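Local coordinates for Thiosulfate:glutathione sulfurtransferase (Saccharomyces cerevisiae, PDB 3D1P), which transfers sulfur from thiosulfate to glutathione, producing S-sulfanylglutathione and sulfite as a step of mitochondrial hydrogen sulfide metabolism, at residues N62-Y65 against R66-P69; H68-A71 against F72-P76. All blocks are in the same frame, centred on the assembly; numbering follows the deposited sequence.

Contact 1: residues N62-Y65 against R66-P69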
loop_
_atom_site.group_PDB
_atom_site.type_symbol
_atom_site.label_atom_id
_atom_site.label_comp_id
_atom_site.label_asym_id
_atom_site.label_seq_id
_atom_site.Cartn_x
_atom_site.Cartn_y
_atom_site.Cartn_z
ATOM N N ASN A 62 2.752 6.417 1.421
ATOM C CA ASN A 62 3.930 5.995 0.663
ATOM C C ASN A 62 4.966 5.468 1.652
ATOM O O ASN A 62 5.446 6.181 2.517
ATOM C CB ASN A 62 4.489 7.183 -0.106
ATOM C CG ASN A 62 5.667 6.833 -1.018
ATOM O OD1 ASN A 62 6.564 7.662 -1.243
ATOM N ND2 ASN A 62 5.647 5.664 -1.637
ATOM N N VAL A 63 5.306 4.179 1.504
ATOM C CA VAL A 63 6.306 3.531 2.355
ATOM C C VAL A 63 7.287 2.818 1.412
ATOM O O VAL A 63 7.133 1.636 1.111
ATOM C CB VAL A 63 5.700 2.557 3.371
ATOM C CG1 VAL A 63 6.802 2.078 4.315
ATOM C CG2 VAL A 63 4.568 3.240 4.163
ATOM N N PRO A 64 8.243 3.563 0.869
ATOM C CA PRO A 64 9.049 3.033 -0.237
ATOM C C PRO A 64 9.785 1.737 0.091
ATOM O O PRO A 64 10.551 1.659 1.059
ATOM C CB PRO A 64 10.048 4.170 -0.508
ATOM C CG PRO A 64 9.305 5.433 -0.073
ATOM C CD PRO A 64 8.536 4.988 1.142
ATOM N N TYR A 65 9.631 0.723 -0.784
ATOM C CA TYR A 65 10.252 -0.560 -0.535
ATOM C C TYR A 65 11.742 -0.555 -0.879
ATOM O O TYR A 65 12.545 -1.030 -0.099
ATOM C CB TYR A 65 9.519 -1.687 -1.267
ATOM C CG TYR A 65 10.124 -3.020 -0.946
ATOM C CD1 TYR A 65 9.931 -3.599 0.292
ATOM C CD2 TYR A 65 10.918 -3.691 -1.867
ATOM C CE1 TYR A 65 10.553 -4.820 0.634
ATOM C CE2 TYR A 65 11.526 -4.868 -1.529
ATOM C CZ TYR A 65 11.335 -5.423 -0.287
ATOM O OH TYR A 65 11.953 -6.618 0.020
ATOM N N ARG A 66 12.090 -0.019 -2.044
ATOM C CA ARG A 66 13.479 0.003 -2.494
ATOM C C ARG A 66 14.399 0.712 -1.502
ATOM O O ARG A 66 15.485 0.224 -1.191
ATOM C CB ARG A 66 13.585 0.661 -3.871
ATOM C CG ARG A 66 13.381 -0.297 -5.033
ATOM C CD ARG A 66 13.384 0.441 -6.363
ATOM N NE ARG A 66 14.712 0.935 -6.712
ATOM C CZ ARG A 66 15.705 0.165 -7.148
ATOM N NH1 ARG A 66 15.521 -1.140 -7.291
ATOM N NH2 ARG A 66 16.882 0.701 -7.443
ATOM N N SER A 67 13.959 1.867 -1.015
ATOM C CA SER A 67 14.749 2.667 -0.106
ATOM C C SER A 67 14.489 2.398 1.374
ATOM O O SER A 67 15.307 2.815 2.194
ATOM C CB SER A 67 14.662 4.132 -0.457
ATOM O OG SER A 67 13.336 4.561 -0.477
ATOM N N HIS A 68 13.413 1.686 1.703
ATOM C CA HIS A 68 13.097 1.325 3.074
ATOM C C HIS A 68 12.512 -0.092 3.113
ATOM O O HIS A 68 11.365 -0.284 3.546
ATOM C CB HIS A 68 12.127 2.330 3.722
ATOM C CG HIS A 68 12.670 3.689 3.784
ATOM N ND1 HIS A 68 13.514 4.092 4.796
ATOM C CD2 HIS A 68 12.526 4.752 2.969
ATOM C CE1 HIS A 68 13.836 5.356 4.618
ATOM N NE2 HIS A 68 13.272 5.773 3.505
ATOM N N PRO A 69 13.264 -1.112 2.699
ATOM C CA PRO A 69 12.673 -2.460 2.604
ATOM C C PRO A 69 12.263 -3.053 3.930
ATOM O O PRO A 69 11.401 -3.942 3.994
ATOM C CB PRO A 69 13.774 -3.273 1.913
ATOM C CG PRO A 69 15.043 -2.534 2.268
ATOM C CD PRO A 69 14.644 -1.061 2.195
HETATM O O HOH W 1 8.669 -0.651 2.562
#
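Y65 and P69 meet where the chain doubles back, in the loop that leads from strand 61-62, an outermost strand of the parallel rhodanese sheet, toward helix 76-83. The proline lies over one face of the phenol ring, and the two side chains cross at about a right angle. P69 CB makes the CH-pi contact, 4.1 Å from the centroid of the Y65 ring and only 22° off its normal, but shifted toward the rim; Y65 CE1 is the ring atom closest to P69 CB, at 3.8 Å. With CG of Y65 anti to the backbone N (chi1 -177°), the ring swings beside its own carbonyl and reaches forward to the proline four residues on. Helix 102-112 also touches the tyrosine, through R103, E106 and A107.

Within the turn the backbone bonds are weak. H68 N splits its hydrogen between two carbonyls, P64 O at 2.9 Å and Y65 O at 3.4 Å. P69, having no N-H, cannot add another: its N sits 2.9 Å from Y65 O without a hydrogen to share, and its CD packs against the same oxygen. V63, the residue after the strand, and Y65 bond through their backbones to D45 and V46. A water lies between V63 O and H68 O, in position to donate to either, but with more acceptors in reach than protons it need not serve both at once.

P64 is buried, its ring also against P49 and E48. H68 CB lies 3.2 Å from P64 O, while the S67 hydroxyl hydrogen-bonds to E48 OE1. That same hydroxyl touches the proline ring, with S67 OG 3.3 Å from P64 CB.

Contact 2: residues H68-A71 against F72-P76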
loop_
_atom_site.group_PDB
_atom_site.type_symbol
_atom_site.label_atom_id
_atom_site.label_comp_id
_atom_site.label_asym_id
_atom_site.label_seq_id
_atom_site.Cartn_x
_atom_site.Cartn_y
_atom_site.Cartn_z
ATOM N N HIS A 68 13.413 1.686 1.703
ATOM C CA HIS A 68 13.097 1.325 3.074
ATOM C C HIS A 68 12.512 -0.092 3.113
ATOM O O HIS A 68 11.365 -0.284 3.546
ATOM C CB HIS A 68 12.127 2.330 3.722
ATOM C CG HIS A 68 12.670 3.689 3.784
ATOM N ND1 HIS A 68 13.514 4.092 4.796
ATOM C CD2 HIS A 68 12.526 4.752 2.969
ATOM C CE1 HIS A 68 13.836 5.356 4.618
ATOM N NE2 HIS A 68 13.272 5.773 3.505
ATOM N N PRO A 69 13.264 -1.112 2.699
ATOM C CA PRO A 69 12.673 -2.460 2.604
ATOM C C PRO A 69 12.263 -3.053 3.930
ATOM O O PRO A 69 11.401 -3.942 3.994
ATOM C CB PRO A 69 13.774 -3.273 1.913
ATOM C CG PRO A 69 15.043 -2.534 2.268
ATOM C CD PRO A 69 14.644 -1.061 2.195
ATOM N N ASP A 70 12.932 -2.616 4.994
ATOM C CA ASP A 70 12.650 -3.005 6.372
ATOM C C ASP A 70 11.603 -2.186 7.065
ATOM O O ASP A 70 11.382 -2.401 8.241
ATOM C CB ASP A 70 13.951 -2.878 7.230
ATOM C CG ASP A 70 14.553 -1.436 7.199
ATOM O OD1 ASP A 70 14.333 -0.616 6.189
ATOM O OD2 ASP A 70 15.345 -1.173 8.161
ATOM N N ALA A 71 10.952 -1.247 6.373
ATOM C CA ALA A 71 10.066 -0.337 7.046
ATOM C C ALA A 71 9.041 -1.072 7.908
ATOM O O ALA A 71 8.830 -0.699 9.055
ATOM C CB ALA A 71 9.314 0.534 6.041
ATOM N N PHE A 72 8.411 -2.107 7.363
ATOM C CA PHE A 72 7.352 -2.754 8.101
ATOM C C PHE A 72 7.822 -3.675 9.212
ATOM O O PHE A 72 6.980 -4.245 9.914
ATOM C CB PHE A 72 6.342 -3.421 7.170
ATOM C CG PHE A 72 5.386 -2.411 6.586
ATOM C CD1 PHE A 72 4.337 -1.936 7.365
ATOM C CD2 PHE A 72 5.572 -1.865 5.335
ATOM C CE1 PHE A 72 3.509 -0.938 6.922
ATOM C CE2 PHE A 72 4.735 -0.877 4.870
ATOM C CZ PHE A 72 3.690 -0.406 5.675
ATOM N N ALA A 73 9.140 -3.749 9.418
ATOM C CA ALA A 73 9.740 -4.425 10.557
ATOM C C ALA A 73 10.144 -3.451 11.652
ATOM O O ALA A 73 10.599 -3.879 12.716
ATOM C CB ALA A 73 10.957 -5.233 10.118
ATOM N N LEU A 74 9.985 -2.147 11.450
ATOM C CA LEU A 74 10.419 -1.168 12.438
ATOM C C LEU A 74 9.386 -0.951 13.520
ATOM O O LEU A 74 8.192 -0.991 13.275
ATOM C CB LEU A 74 10.679 0.180 11.742
ATOM C CG LEU A 74 11.732 0.149 10.647
ATOM C CD1 LEU A 74 11.833 1.501 9.962
ATOM C CD2 LEU A 74 13.087 -0.308 11.166
ATOM N N ASP A 75 9.864 -0.669 14.720
ATOM C CA ASP A 75 8.951 -0.258 15.791
ATOM C C ASP A 75 8.351 1.122 15.470
ATOM O O ASP A 75 8.837 1.820 14.567
ATOM C CB ASP A 75 9.644 -0.287 17.139
ATOM C CG ASP A 75 10.602 0.847 17.319
ATOM O OD1 ASP A 75 10.233 2.034 17.179
ATOM O OD2 ASP A 75 11.768 0.579 17.677
ATOM N N PRO A 76 7.258 1.512 16.147
ATOM C CA PRO A 76 6.584 2.747 15.767
ATOM C C PRO A 76 7.445 3.996 15.780
ATOM O O PRO A 76 7.321 4.797 14.899
ATOM C CB PRO A 76 5.405 2.857 16.751
ATOM C CG PRO A 76 5.150 1.436 17.161
ATOM C CD PRO A 76 6.530 0.807 17.211
HETATM O O HOH W 2 8.744 -2.850 4.461
#
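Two backbone hydrogen bonds join D70 and A71 to the residues three places further on. A73 N donates to D70 O at 2.9 Å, and L74 N to A71 O at 3.0 Å with the straighter angle, 165°. In both, the donor stands well above the carbonyl plane. A71 N in turn donates to H68 O, closing a type I beta turn just ahead of them, and a water bridges P69 O to F72 N, accepting from the latter.

Side-chain packing centres on L74, which folds back over the carbonyls. Its CG sits beside its own backbone N (chi1 -59°), and L74 CG comes to 3.4 Å from A71 O. L74 CD2 comes to 3.9 Å from D70 OD2, the two side chains crossing at a slant. A71 is buried against F79 and I83 of helix 76-83, while F72 goes into the core, its ring edge-to-face with F96 of strand 93-97.

A turn running on into the i to i+3 bonding of a short 3-10 segment, followed by D75 as N-cap of helix 76-83, is how this strand-to-helix connection of the rhodanese fold is built.

Contacts 1 and 2 are successive turns of one loop, their centres about 9 Å apart, sharing H68 and P69. P69 packs on Y65 in contact 1 and then serves as the second residue of the beta turn that starts contact 2. The loop also closes on itself: V63 CG1 lies 3.4 Å from A71 CB and 3.6 Å from F72 CE2, so the residue just past strand 61-62 packs against the start of the 3-10 segment. The Y65 side chain is about 7 Å from that of C98, the cysteine that carries the persulfide intermediate, whereas that of F72 is about 11 Å away. Contact 1 is therefore nearer the active site.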